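Local structure of metallo-beta-lactamase FIM-1 (Pseudomonas aeruginosa, 6V3Q) at residues T23-M28 / H33-G38; H81-K86 / T177-L182; N107-Q112 / T146-V151; H128-S131 / V137-D140; T187-V192 / E213-T218. The protein probably hydrolyses beta-lactam antibiotics to substituted beta-amino acids, using zinc bound in its active site, as a class B metallo-beta-lactamase. One frame throughout, in Å; residues are numbered along the deposited sequence. Where two conformers were deposited one is given.

Contact 1: residues T23-M28 / H33-G38; sequences TSMKHM and HVPSNG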
# COMPACT_ATOMS: atom_id res chain seq x y z
N THR A 23 0.91 -13.84 -6.39
CA THR A 23 1.00 -12.53 -5.75
C THR A 23 -0.31 -12.26 -5.02
O THR A 23 -1.38 -12.31 -5.63
CB THR A 23 1.28 -11.42 -6.77
OG1 THR A 23 2.52 -11.68 -7.43
CG2 THR A 23 1.34 -10.07 -6.08
N SER A 24 -0.22 -11.99 -3.72
CA SER A 24 -1.38 -11.71 -2.90
C SER A 24 -1.20 -10.35 -2.23
O SER A 24 -0.08 -9.92 -1.95
CB SER A 24 -1.59 -12.80 -1.84
OG SER A 24 -0.43 -12.97 -1.04
N MET A 25 -2.32 -9.68 -1.98
CA MET A 25 -2.31 -8.34 -1.42
C MET A 25 -2.85 -8.36 0.01
O MET A 25 -3.84 -9.04 0.30
CB MET A 25 -3.14 -7.38 -2.27
CG MET A 25 -2.89 -7.51 -3.77
SD MET A 25 -1.18 -7.18 -4.23
CE MET A 25 -1.08 -5.41 -4.00
N LYS A 26 -2.19 -7.61 0.89
CA LYS A 26 -2.68 -7.39 2.24
C LYS A 26 -3.35 -6.02 2.30
O LYS A 26 -2.76 -5.01 1.90
CB LYS A 26 -1.54 -7.46 3.26
CG LYS A 26 -2.01 -7.80 4.67
CD LYS A 26 -1.38 -6.88 5.71
CE LYS A 26 0.11 -6.72 5.48
NZ LYS A 26 0.80 -6.04 6.61
N HIS A 27 -4.59 -6.01 2.78
CA HIS A 27 -5.32 -4.76 2.94
C HIS A 27 -4.78 -4.00 4.14
O HIS A 27 -4.63 -4.56 5.23
CB HIS A 27 -6.82 -5.04 3.10
CG HIS A 27 -7.60 -3.89 3.66
ND1 HIS A 27 -8.03 -2.83 2.89
CD2 HIS A 27 -8.04 -3.64 4.91
CE1 HIS A 27 -8.70 -1.98 3.64
NE2 HIS A 27 -8.72 -2.45 4.88
N MET A 28 -4.50 -2.71 3.96
CA MET A 28 -4.00 -1.87 5.03
C MET A 28 -5.09 -0.90 5.47
O MET A 28 -6.13 -0.74 4.82
CB MET A 28 -2.74 -1.12 4.58
CG MET A 28 -1.65 -2.04 4.03
SD MET A 28 -0.31 -2.44 5.19
CE MET A 28 -1.17 -3.36 6.46
N HIS A 33 -2.77 -1.46 -0.54
CA HIS A 33 -2.41 -2.87 -0.51
C HIS A 33 -0.90 -2.99 -0.60
O HIS A 33 -0.23 -2.15 -1.20
CB HIS A 33 -3.06 -3.66 -1.66
CG HIS A 33 -4.55 -3.76 -1.57
ND1 HIS A 33 -5.40 -2.81 -2.11
CD2 HIS A 33 -5.36 -4.70 -1.01
CE1 HIS A 33 -6.65 -3.16 -1.89
NE2 HIS A 33 -6.65 -4.30 -1.22
N VAL A 34 -0.36 -4.04 0.02
CA VAL A 34 1.05 -4.39 -0.08
C VAL A 34 1.14 -5.78 -0.69
O VAL A 34 0.50 -6.70 -0.19
CB VAL A 34 1.79 -4.33 1.27
CG1 VAL A 34 1.88 -2.90 1.77
CG2 VAL A 34 1.10 -5.20 2.32
N PRO A 35 1.89 -5.98 -1.77
CA PRO A 35 1.95 -7.30 -2.40
C PRO A 35 3.03 -8.19 -1.80
O PRO A 35 3.98 -7.73 -1.16
CB PRO A 35 2.29 -6.96 -3.86
CG PRO A 35 3.13 -5.74 -3.75
CD PRO A 35 2.57 -4.95 -2.58
N SER A 36 2.85 -9.49 -2.01
CA SER A 36 3.84 -10.49 -1.62
C SER A 36 3.88 -11.58 -2.68
O SER A 36 2.83 -12.03 -3.16
CB SER A 36 3.52 -11.11 -0.25
OG SER A 36 4.55 -11.98 0.16
N ASN A 37 5.08 -12.00 -3.05
CA ASN A 37 5.27 -12.99 -4.10
C ASN A 37 5.60 -14.35 -3.51
O ASN A 37 6.24 -14.46 -2.46
CB ASN A 37 6.38 -12.57 -5.07
CG ASN A 37 6.13 -11.22 -5.70
OD1 ASN A 37 4.99 -10.85 -5.96
ND2 ASN A 37 7.20 -10.48 -5.94
N GLY A 38 5.14 -15.40 -4.19
CA GLY A 38 5.55 -16.76 -3.90
C GLY A 38 5.65 -17.54 -5.19
O GLY A 38 5.41 -16.98 -6.26
O HOH W 1 1.61 -14.36 -2.24
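Ser24 and Ser36 trade two backbone hydrogen bonds, Ser24 N to Ser36 O at 3.1 Å and Ser36 N to Ser24 O at 3.0 Å. The second is the more bent at hydrogen, 136°, and Ser24 O also accepts from Trp54 NE1. Lys26 and Val34 form the next such pair: Lys26 N meets Val34 O at 3.0 Å and nearly straight (167°), while Val34 N returns a bond to Lys26 O at 3.2 Å. Between them Pro35, which has no N-H to give, faces Met25 in a non-hydrogen-bonded pair, and Met25 O accepts a hydrogen bond from Gln58 NE2 instead. Strands 19-27 and 33-43 thus make an antiparallel beta hairpin near the edge of the larger sheet of the metallo-beta-lactamase alpha-beta/beta-alpha sandwich; at its turn, His33 also bonds through its backbone to the second subunit. On the face that carries Thr23, Met25 and His27, Thr23 OG1 donates to Asn37 OD1 at 3.0 Å, tilted out of the amide plane, while Asn37 ND2 is held by the carbonyls of Gly207 and Pro204. Met25 folds back at chi2 and chi3, laying SD against Pro35 CB (3.5 Å) and its CE methyl on His33 CB; His33 NE2 is hydrogen-bonded to Lys6 O. On the other face, which carries Ser24, Lys26, Val34 and Ser36, Val34 CG2 sits against Lys26 CB at 3.6 Å, the two side chains running alongside each other, and a water joins Ser24 OG to Ser36 O. Ser36 OG has a weak bond to Lys86 NZ.

Contact 2: residues H81-K86 / T177-L182; sequences HAHDDK and TADADL. With ZN (zinc ion), chain C.
The two backbones stay well apart, with no regular pairing and the nearest CA atoms, those of His83 and Asp179, 10.2 Å from each other, so that two side chains reaching from opposite directions make the whole contact. His83 NE2 donates to Asp179 OD2 at 2.9 Å. The carboxylate oxygen lies at the edge of the imidazole, near the ring plane, and is met nearly along its C-O axis, yet the bond is bent at hydrogen and the ring and carboxylate planes are turned 62° apart. CG anti to the carbonyl carbon (chi1 -82°) places the His83 ring between metal and acid, and a chi2 of 172° turns ND1 to the zinc ion, which it binds at 2.1 Å. The hydrogen bond donated by NE2 would be expected to fix the rotation of the ring and may make ND1 a somewhat stronger ligand. His81 coordinates through NE2, at 2.2 Å, and His145 supplies the third protein ligand. Asp85 OD1 stops 4.1 Å from the metal. His81, His83 and Asp85 are the named residues of the HXHXD signature of the metallo-beta-lactamase superfamily, and the three histidines form its tri-histidine zinc site, occupied here by a single ion.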
# COMPACT_ATOMS: atom_id res chain seq x y z
N HIS A 81 10.90 -17.68 5.60
CA HIS A 81 11.14 -17.24 6.97
C HIS A 81 9.80 -17.11 7.68
O HIS A 81 8.74 -17.24 7.07
CB HIS A 81 11.94 -15.94 7.04
CG HIS A 81 11.21 -14.74 6.53
ND1 HIS A 81 10.98 -14.51 5.19
CD2 HIS A 81 10.68 -13.68 7.19
CE1 HIS A 81 10.33 -13.37 5.05
NE2 HIS A 81 10.13 -12.85 6.24
N ALA A 82 9.87 -16.85 8.98
CA ALA A 82 8.70 -16.89 9.85
C ALA A 82 8.13 -15.49 10.07
O ALA A 82 8.15 -14.93 11.17
CB ALA A 82 9.05 -17.57 11.17
N HIS A 83 7.61 -14.93 8.99
CA HIS A 83 6.76 -13.75 9.01
C HIS A 83 5.45 -14.09 8.33
O HIS A 83 5.33 -15.11 7.63
CB HIS A 83 7.44 -12.55 8.34
CG HIS A 83 8.39 -11.82 9.24
ND1 HIS A 83 9.22 -10.82 8.79
CD2 HIS A 83 8.63 -11.94 10.57
CE1 HIS A 83 9.94 -10.36 9.80
NE2 HIS A 83 9.60 -11.02 10.89
N ASP A 84 4.43 -13.25 8.53
CA ASP A 84 3.09 -13.61 8.08
C ASP A 84 2.89 -13.50 6.58
O ASP A 84 1.89 -14.02 6.07
CB ASP A 84 2.03 -12.75 8.80
CG ASP A 84 2.41 -11.29 8.88
OD1 ASP A 84 2.64 -10.67 7.82
OD2 ASP A 84 2.45 -10.76 10.01
N ASP A 85 3.79 -12.86 5.84
CA ASP A 85 3.67 -12.90 4.39
C ASP A 85 4.24 -14.18 3.80
O ASP A 85 4.02 -14.46 2.61
CB ASP A 85 4.34 -11.68 3.75
CG ASP A 85 5.76 -11.49 4.20
OD1 ASP A 85 6.08 -11.85 5.35
OD2 ASP A 85 6.57 -10.95 3.41
N LYS A 86 4.97 -14.96 4.59
CA LYS A 86 5.52 -16.24 4.15
C LYS A 86 4.88 -17.44 4.80
O LYS A 86 4.73 -18.47 4.15
CB LYS A 86 7.03 -16.28 4.42
CG LYS A 86 7.79 -15.14 3.79
CD LYS A 86 7.30 -14.89 2.38
CE LYS A 86 8.07 -13.76 1.74
NZ LYS A 86 7.59 -13.45 0.37
N THR A 177 13.61 -3.36 9.36
CA THR A 177 14.87 -3.87 9.88
C THR A 177 14.79 -4.25 11.35
O THR A 177 15.82 -4.38 12.02
CB THR A 177 15.99 -2.84 9.67
OG1 THR A 177 15.50 -1.53 10.02
CG2 THR A 177 16.44 -2.83 8.22
N ALA A 178 13.57 -4.45 11.87
CA ALA A 178 13.41 -4.75 13.29
C ALA A 178 14.09 -6.06 13.66
O ALA A 178 14.77 -6.15 14.70
CB ALA A 178 11.93 -4.80 13.65
N ASP A 179 13.93 -7.10 12.84
CA ASP A 179 14.47 -8.42 13.13
C ASP A 179 15.72 -8.74 12.32
O ASP A 179 16.13 -9.90 12.25
CB ASP A 179 13.41 -9.48 12.88
CG ASP A 179 12.05 -9.10 13.45
OD1 ASP A 179 12.00 -8.55 14.57
OD2 ASP A 179 11.03 -9.34 12.77
N ALA A 180 16.35 -7.73 11.71
CA ALA A 180 17.41 -7.97 10.74
C ALA A 180 18.77 -8.10 11.42
O ALA A 180 18.98 -7.69 12.56
CB ALA A 180 17.45 -6.84 9.71
N ASP A 181 19.71 -8.69 10.67
CA ASP A 181 21.12 -8.76 11.04
C ASP A 181 21.87 -7.87 10.04
O ASP A 181 22.26 -8.32 8.96
CB ASP A 181 21.63 -10.21 11.02
CG ASP A 181 23.01 -10.36 11.65
OD1 ASP A 181 23.86 -9.46 11.46
OD2 ASP A 181 23.25 -11.38 12.32
N LEU A 182 22.05 -6.60 10.42
CA LEU A 182 22.66 -5.64 9.51
C LEU A 182 24.11 -5.99 9.21
O LEU A 182 24.59 -5.73 8.10
CB LEU A 182 22.56 -4.23 10.10
CG LEU A 182 21.16 -3.65 10.28
CD1 LEU A 182 21.25 -2.23 10.82
CD2 LEU A 182 20.39 -3.69 8.98
ZN ZN C . 9.80 -10.71 6.73

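Contact 3: residues N107-Q112 / T146-V151; sequences NRMAPQ and TRDNIV
Met109 reaches across with its thioether to meet Asp148 and Arg147. Its sulphur, SD, lies 3.5 Å from Asp148 OD1, and the terminal methyl CE comes to 3.3 Å from Arg147 NH1, lying obliquely to the guanidinium. The chain is extended to SD (chi2 176°) and then bends at chi3, which turns the methyl toward the arginine. These touches are van der Waals in kind, and the methionine fills the place between a buried acid and an exposed base. Arg108 also comes near, its NH2 4.2 Å from Arg147 NH1; the two like charges are drawn together by Asp105, whose carboxylate forms a salt bridge with each of them. The contact thus joins the end of helix 104-108, in the half of the sandwich built on the larger sheet, to the loop that follows the zinc ligand His145 and leads into strand 151-154 of the smaller sheet, in the alpha-beta/beta-alpha fold of metallo-beta-lactamases. Asp148 is the anchor of that loop. Thr146 OG1 donates to its OD1 at 2.8 Å, coming from above the carboxylate plane, and OD2 accepts from both Ser106 OG and Ala82 N, so both oxygens are gripped. Ala82 stands between the zinc ligands His81 and His83, and the Asp148 side chain also packs on His81, which makes the aspartate a second-shell residue of the metal site. Further out, Thr146 N gives a longer bond to Asn149 OD1, 3.3 Å, and Asn149 ND2 is held by Gly142 O.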
# COMPACT_ATOMS: atom_id res chain seq x y z
N ASN A 107 10.70 -22.61 12.41
CA ASN A 107 9.66 -23.34 13.12
C ASN A 107 9.67 -23.02 14.61
O ASN A 107 8.62 -23.11 15.26
CB ASN A 107 9.83 -24.84 12.90
CG ASN A 107 9.34 -25.28 11.54
OD1 ASN A 107 8.51 -24.62 10.93
ND2 ASN A 107 9.86 -26.40 11.05
N ARG A 108 10.83 -22.66 15.16
CA ARG A 108 10.91 -22.37 16.59
C ARG A 108 10.29 -21.01 16.93
O ARG A 108 9.66 -20.86 17.98
CB ARG A 108 12.36 -22.42 17.05
CG ARG A 108 12.97 -23.81 17.04
CD ARG A 108 14.34 -23.78 17.71
NE ARG A 108 15.21 -22.79 17.08
CZ ARG A 108 16.27 -22.25 17.67
NH1 ARG A 108 16.60 -22.60 18.91
NH2 ARG A 108 17.00 -21.36 17.02
N MET A 109 10.46 -20.02 16.06
CA MET A 109 10.00 -18.66 16.32
C MET A 109 8.66 -18.35 15.67
O MET A 109 8.20 -17.20 15.75
CB MET A 109 11.04 -17.65 15.86
CG MET A 109 11.20 -17.55 14.35
SD MET A 109 12.36 -16.25 13.86
CE MET A 109 13.88 -16.87 14.57
N ALA A 110 8.01 -19.33 15.05
CA ALA A 110 6.69 -19.12 14.45
C ALA A 110 5.61 -18.96 15.52
O ALA A 110 4.74 -18.09 15.37
CB ALA A 110 6.34 -20.26 13.50
N PRO A 111 5.60 -19.77 16.60
CA PRO A 111 4.60 -19.54 17.66
C PRO A 111 4.63 -18.14 18.27
O PRO A 111 3.57 -17.57 18.54
CB PRO A 111 4.96 -20.60 18.70
CG PRO A 111 5.52 -21.71 17.91
CD PRO A 111 6.30 -21.05 16.80
N GLN A 112 5.83 -17.58 18.49
CA GLN A 112 5.93 -16.24 19.07
C GLN A 112 5.36 -15.18 18.12
O GLN A 112 4.74 -14.21 18.57
CB GLN A 112 7.38 -15.92 19.41
CG GLN A 112 7.87 -16.55 20.70
CD GLN A 112 8.06 -15.53 21.81
OE1 GLN A 112 8.53 -14.42 21.56
NE2 GLN A 112 7.69 -15.90 23.03
N THR A 146 15.96 -11.61 8.29
CA THR A 146 15.74 -12.18 9.60
C THR A 146 16.87 -13.16 9.88
O THR A 146 17.69 -13.46 9.01
CB THR A 146 14.38 -12.89 9.71
OG1 THR A 146 14.31 -13.94 8.74
CG2 THR A 146 13.24 -11.91 9.47
N ARG A 147 16.91 -13.66 11.12
CA ARG A 147 17.93 -14.64 11.48
C ARG A 147 17.74 -15.96 10.74
O ARG A 147 18.70 -16.70 10.53
CB ARG A 147 17.92 -14.88 12.99
CG ARG A 147 19.25 -15.36 13.56
CD ARG A 147 19.09 -16.10 14.89
NE ARG A 147 18.16 -15.44 15.81
CZ ARG A 147 17.08 -16.01 16.32
NH1 ARG A 147 16.79 -17.27 16.01
NH2 ARG A 147 16.29 -15.34 17.15
N ASP A 148 16.51 -16.25 10.33
CA ASP A 148 16.14 -17.58 9.84
C ASP A 148 15.88 -17.64 8.34
O ASP A 148 15.51 -18.71 7.85
CB ASP A 148 14.90 -18.08 10.58
CG ASP A 148 13.71 -17.15 10.41
OD1 ASP A 148 13.87 -15.94 10.67
OD2 ASP A 148 12.63 -17.62 9.99
N ASN A 149 16.06 -16.54 7.61
CA ASN A 149 15.66 -16.52 6.21
C ASN A 149 16.48 -17.50 5.38
O ASN A 149 17.69 -17.64 5.58
CB ASN A 149 15.76 -15.11 5.62
CG ASN A 149 17.13 -14.46 5.83
OD1 ASN A 149 17.25 -13.24 5.74
ND2 ASN A 149 18.15 -15.26 6.08
N ILE A 150 15.81 -18.18 4.46
CA ILE A 150 16.44 -19.07 3.50
C ILE A 150 15.95 -18.68 2.11
O ILE A 150 14.98 -17.94 1.96
CB ILE A 150 16.14 -20.56 3.78
CG1 ILE A 150 14.64 -20.82 3.71
CG2 ILE A 150 16.69 -20.97 5.15
CD1 ILE A 150 14.26 -22.27 3.88
N VAL A 151 16.63 -19.19 1.09
CA VAL A 151 16.26 -18.91 -0.30
C VAL A 151 16.03 -20.22 -1.03
O VAL A 151 16.45 -21.30 -0.59
CB VAL A 151 17.33 -18.06 -1.02
CG1 VAL A 151 17.62 -16.79 -0.24
CG2 VAL A 151 18.60 -18.88 -1.25

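Contact 4: residues H128-S131 / V137-D140; sequences HSTS and VIFD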
# COMPACT_ATOMS: atom_id res chain seq x y z
N HIS A 128 25.11 -26.22 3.10
CA HIS A 128 23.95 -25.38 3.42
C HIS A 128 22.86 -25.48 2.35
O HIS A 128 22.12 -24.52 2.12
CB HIS A 128 24.36 -23.92 3.63
CG HIS A 128 25.58 -23.75 4.48
ND1 HIS A 128 25.58 -23.96 5.84
CD2 HIS A 128 26.84 -23.37 4.16
CE1 HIS A 128 26.78 -23.73 6.32
NE2 HIS A 128 27.57 -23.37 5.32
N SER A 129 22.75 -26.63 1.70
CA SER A 129 21.72 -26.89 0.71
C SER A 129 20.98 -28.17 1.08
O SER A 129 21.43 -28.97 1.90
CB SER A 129 22.31 -26.99 -0.70
OG SER A 129 23.37 -27.93 -0.74
N THR A 130 19.82 -28.34 0.46
CA THR A 130 19.05 -29.58 0.55
C THR A 130 18.22 -29.72 -0.71
O THR A 130 17.61 -28.75 -1.16
CB THR A 130 18.15 -29.60 1.80
OG1 THR A 130 17.20 -30.67 1.67
CG2 THR A 130 17.40 -28.29 1.96
N SER A 131 18.23 -30.92 -1.28
CA SER A 131 17.41 -31.24 -2.45
C SER A 131 16.15 -32.00 -2.08
O SER A 131 15.62 -32.75 -2.91
CB SER A 131 18.23 -32.04 -3.47
OG SER A 131 19.19 -31.22 -4.10
N VAL A 137 16.46 -26.17 -5.23
CA VAL A 137 17.58 -26.18 -4.29
C VAL A 137 17.25 -25.18 -3.19
O VAL A 137 17.13 -23.98 -3.45
CB VAL A 137 18.92 -25.85 -4.97
CG1 VAL A 137 20.01 -25.70 -3.91
CG2 VAL A 137 19.29 -26.94 -5.95
N ILE A 138 17.07 -25.69 -1.97
CA ILE A 138 16.82 -24.84 -0.82
C ILE A 138 18.16 -24.55 -0.16
O ILE A 138 18.89 -25.48 0.23
CB ILE A 138 15.85 -25.51 0.17
CG1 ILE A 138 14.51 -25.80 -0.53
CG2 ILE A 138 15.64 -24.62 1.38
CD1 ILE A 138 13.63 -26.76 0.22
N PHE A 139 18.50 -23.27 -0.04
CA PHE A 139 19.82 -22.83 0.38
C PHE A 139 19.70 -21.93 1.60
O PHE A 139 18.80 -21.08 1.67
CB PHE A 139 20.52 -22.09 -0.77
CG PHE A 139 21.90 -21.60 -0.44
CD1 PHE A 139 22.94 -22.49 -0.27
CD2 PHE A 139 22.15 -20.24 -0.31
CE1 PHE A 139 24.22 -22.04 0.03
CE2 PHE A 139 23.42 -19.79 -0.00
CZ PHE A 139 24.45 -20.68 0.16
N ASP A 140 20.61 -22.12 2.55
CA ASP A 140 20.63 -21.33 3.78
C ASP A 140 21.83 -20.39 3.76
O ASP A 140 22.97 -20.83 3.96
CB ASP A 140 20.70 -22.26 5.00
CG ASP A 140 20.75 -21.49 6.32
OD1 ASP A 140 20.39 -20.29 6.34
OD2 ASP A 140 21.16 -22.09 7.34
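Phe139 holds CG anti to its backbone N (chi1 -180°), which brings CD1 to 3.2 Å from His128 O, the oxygen lying obliquely to the ring. His128, with positive phi (64°) and its CG anti to the carbonyl carbon, lays CB just past the end of strand 137-139, 3.4 Å from Asp140 O and beside Phe139 CE1. His128 O is well used: Asp140 N donates to it at 2.9 Å with an angle of 161°, and Phe139 CA makes a CH...O contact with it. The next rung is a reciprocal pair. Thr130 N gives to Ile138 O at 3.0 Å, and Ile138 N returns a straighter bond to Thr130 O at 3.2 Å. Ser129 and Phe139 face each other between these rungs as a non-hydrogen-bonded pair, CA to CA 4.5 Å. The two short strands form an antiparallel beta hairpin whose strand 129-130 is the outermost, within this chain, of the smaller sheet of the metallo-beta-lactamase sandwich; strand 137-139 continues inward, bonding to Val151 and Gly153. On one face Thr130 CG2 lies alongside Ile138 CB at 3.7 Å, and Ile138 goes on to pack against Leu122 and Ile150. Thr130 OG1 points the other way, to Val132 N, in the turn that follows. The opposite face carries Ser129, with CB 4.2 Å from Val137 CG1, and Phe139, which rests on Arg195 of helix 185-195. Asp125 OD2 accepts from Ser129 N as the strand begins.

Contact 5: residues T187-V192 / E213-T218; sequences TAVLAV and ELFELT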
# COMPACT_ATOMS: atom_id res chain seq x y z
N THR A 187 26.76 -10.33 3.53
CA THR A 187 27.39 -11.64 3.36
C THR A 187 26.39 -12.67 2.86
O THR A 187 26.72 -13.51 2.01
CB THR A 187 28.02 -12.08 4.68
OG1 THR A 187 29.04 -11.14 5.06
CG2 THR A 187 28.64 -13.46 4.55
N ALA A 188 25.15 -12.62 3.37
CA ALA A 188 24.14 -13.59 2.95
C ALA A 188 23.74 -13.36 1.50
O ALA A 188 23.56 -14.32 0.74
CB ALA A 188 22.93 -13.51 3.87
N VAL A 189 23.58 -12.10 1.10
CA VAL A 189 23.22 -11.80 -0.29
C VAL A 189 24.30 -12.30 -1.24
O VAL A 189 24.01 -12.95 -2.24
CB VAL A 189 22.97 -10.29 -0.46
CG1 VAL A 189 22.71 -9.96 -1.92
CG2 VAL A 189 21.81 -9.85 0.41
N LEU A 190 25.56 -12.01 -0.92
CA LEU A 190 26.67 -12.44 -1.77
C LEU A 190 26.80 -13.96 -1.78
O LEU A 190 27.27 -14.53 -2.78
CB LEU A 190 27.97 -11.80 -1.31
CG LEU A 190 28.04 -10.27 -1.42
CD1 LEU A 190 29.44 -9.76 -1.08
CD2 LEU A 190 27.62 -9.82 -2.82
N ALA A 191 26.42 -14.63 -0.69
CA ALA A 191 26.47 -16.09 -0.67
C ALA A 191 25.44 -16.68 -1.62
O ALA A 191 25.69 -17.72 -2.25
CB ALA A 191 26.25 -16.60 0.75
N VAL A 192 24.27 -16.04 -1.74
CA VAL A 192 23.26 -16.51 -2.68
C VAL A 192 23.74 -16.29 -4.11
O VAL A 192 23.62 -17.18 -4.97
CB VAL A 192 21.92 -15.80 -2.43
CG1 VAL A 192 20.89 -16.21 -3.47
CG2 VAL A 192 21.42 -16.09 -1.02
N GLU A 213 21.01 -7.48 -10.90
CA GLU A 213 21.23 -6.17 -10.30
C GLU A 213 20.55 -6.05 -8.94
O GLU A 213 20.94 -5.20 -8.14
CB GLU A 213 20.72 -5.06 -11.23
CG GLU A 213 19.21 -5.04 -11.44
CD GLU A 213 18.75 -6.08 -12.44
OE1 GLU A 213 19.60 -6.79 -13.02
OE2 GLU A 213 17.52 -6.20 -12.65
N LEU A 214 19.53 -6.87 -8.68
CA LEU A 214 18.94 -6.92 -7.35
C LEU A 214 19.95 -7.36 -6.30
O LEU A 214 19.87 -6.93 -5.14
CB LEU A 214 17.73 -7.87 -7.34
CG LEU A 214 16.48 -7.39 -8.07
CD1 LEU A 214 15.28 -8.25 -7.70
CD2 LEU A 214 16.21 -5.93 -7.75
N PHE A 215 20.91 -8.20 -6.68
CA PHE A 215 21.99 -8.56 -5.77
C PHE A 215 22.85 -7.34 -5.45
O PHE A 215 23.16 -7.06 -4.28
CB PHE A 215 22.85 -9.67 -6.38
CG PHE A 215 22.18 -11.01 -6.39
CD1 PHE A 215 22.37 -11.89 -7.44
CD2 PHE A 215 21.38 -11.41 -5.33
CE1 PHE A 215 21.76 -13.13 -7.45
CE2 PHE A 215 20.77 -12.66 -5.33
CZ PHE A 215 20.96 -13.51 -6.39
N GLU A 216 23.26 -6.60 -6.49
CA GLU A 216 24.04 -5.38 -6.27
C GLU A 216 23.29 -4.39 -5.40
O GLU A 216 23.86 -3.81 -4.46
CB GLU A 216 24.40 -4.75 -7.61
CG GLU A 216 25.01 -3.36 -7.49
CD GLU A 216 25.18 -2.68 -8.82
OE1 GLU A 216 25.40 -1.45 -8.84
OE2 GLU A 216 25.11 -3.37 -9.86
N LEU A 217 22.00 -4.19 -5.68
CA LEU A 217 21.21 -3.21 -4.93
C LEU A 217 21.16 -3.57 -3.45
O LEU A 217 21.40 -2.72 -2.59
CB LEU A 217 19.80 -3.12 -5.52
CG LEU A 217 18.81 -2.24 -4.76
CD1 LEU A 217 19.38 -0.84 -4.59
CD2 LEU A 217 17.46 -2.19 -5.47
N THR A 218 20.84 -4.83 -3.14
CA THR A 218 20.71 -5.23 -1.74
C THR A 218 22.05 -5.23 -1.03
O THR A 218 22.15 -4.83 0.14
CB THR A 218 20.06 -6.61 -1.64
OG1 THR A 218 18.87 -6.65 -2.45
CG2 THR A 218 19.69 -6.92 -0.20
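Apolar contacts carry the meeting of helices 185-195 and 213-226, with Val189 at the centre. Its two methyls divide the work: CG1 lies 3.9 Å from Phe215 CD2 and about as close to Phe215 O, while CG2 touches Thr218 CG2 at 3.7 Å. CG1 stands anti to the backbone N (chi1 175°), which spreads the pair so that each methyl meets a different residue one turn apart on the partner helix. A turn further along its own helix, Val192 brings CG1 to 4.0 Å from Phe215 CZ, its side chain crossing that of Phe215 at about a right angle. The Phe215 ring therefore has valines along its CD2-CE2-CZ side, both oblique to its plane. The short segments run antiparallel, 165° between their directions, with axes 9.6 Å apart: two helices packed side by side on the smaller sheet of the alpha-beta/beta-alpha sandwich. Val192 also touches Pro141, and Thr218 touches Trp185 of helix 185-195. The polar bonds of note are made by Thr218. Its OG1 donates to Leu214 O at 2.9 Å, and the same carbonyl accepts Thr218 N at 3.1 Å, the two donors arriving from opposite faces of its plane. The hydroxyl bond keeps OG1 turned toward its own helix and leaves the methyl to face Val189. Thr218 OG1 is in turn bonded by Arg167 N, so the buried hydroxyl has two partners.

How the contacts relate
From the N terminus, contact 1 comes first and closes a short hairpin, complete before any other opens. Contact 2 then closes the longest loop, 81-86 to 177-182, with contact 3 nested inside it and contact 4, the 128-140 hairpin, nested inside contact 3. Contact 5 follows in series and joins the two C-terminal helices. Lys86 of contact 2 reaches Asn37 of contact 1 weakly, while contacts 2 and 3 touch at the metal loops, where the two halves of the sandwich meet. Contacts 3 and 4 share the smaller sheet, and Val151 and Phe139 both pack on helix 185-195 of contact 5, completing the smaller-sheet half.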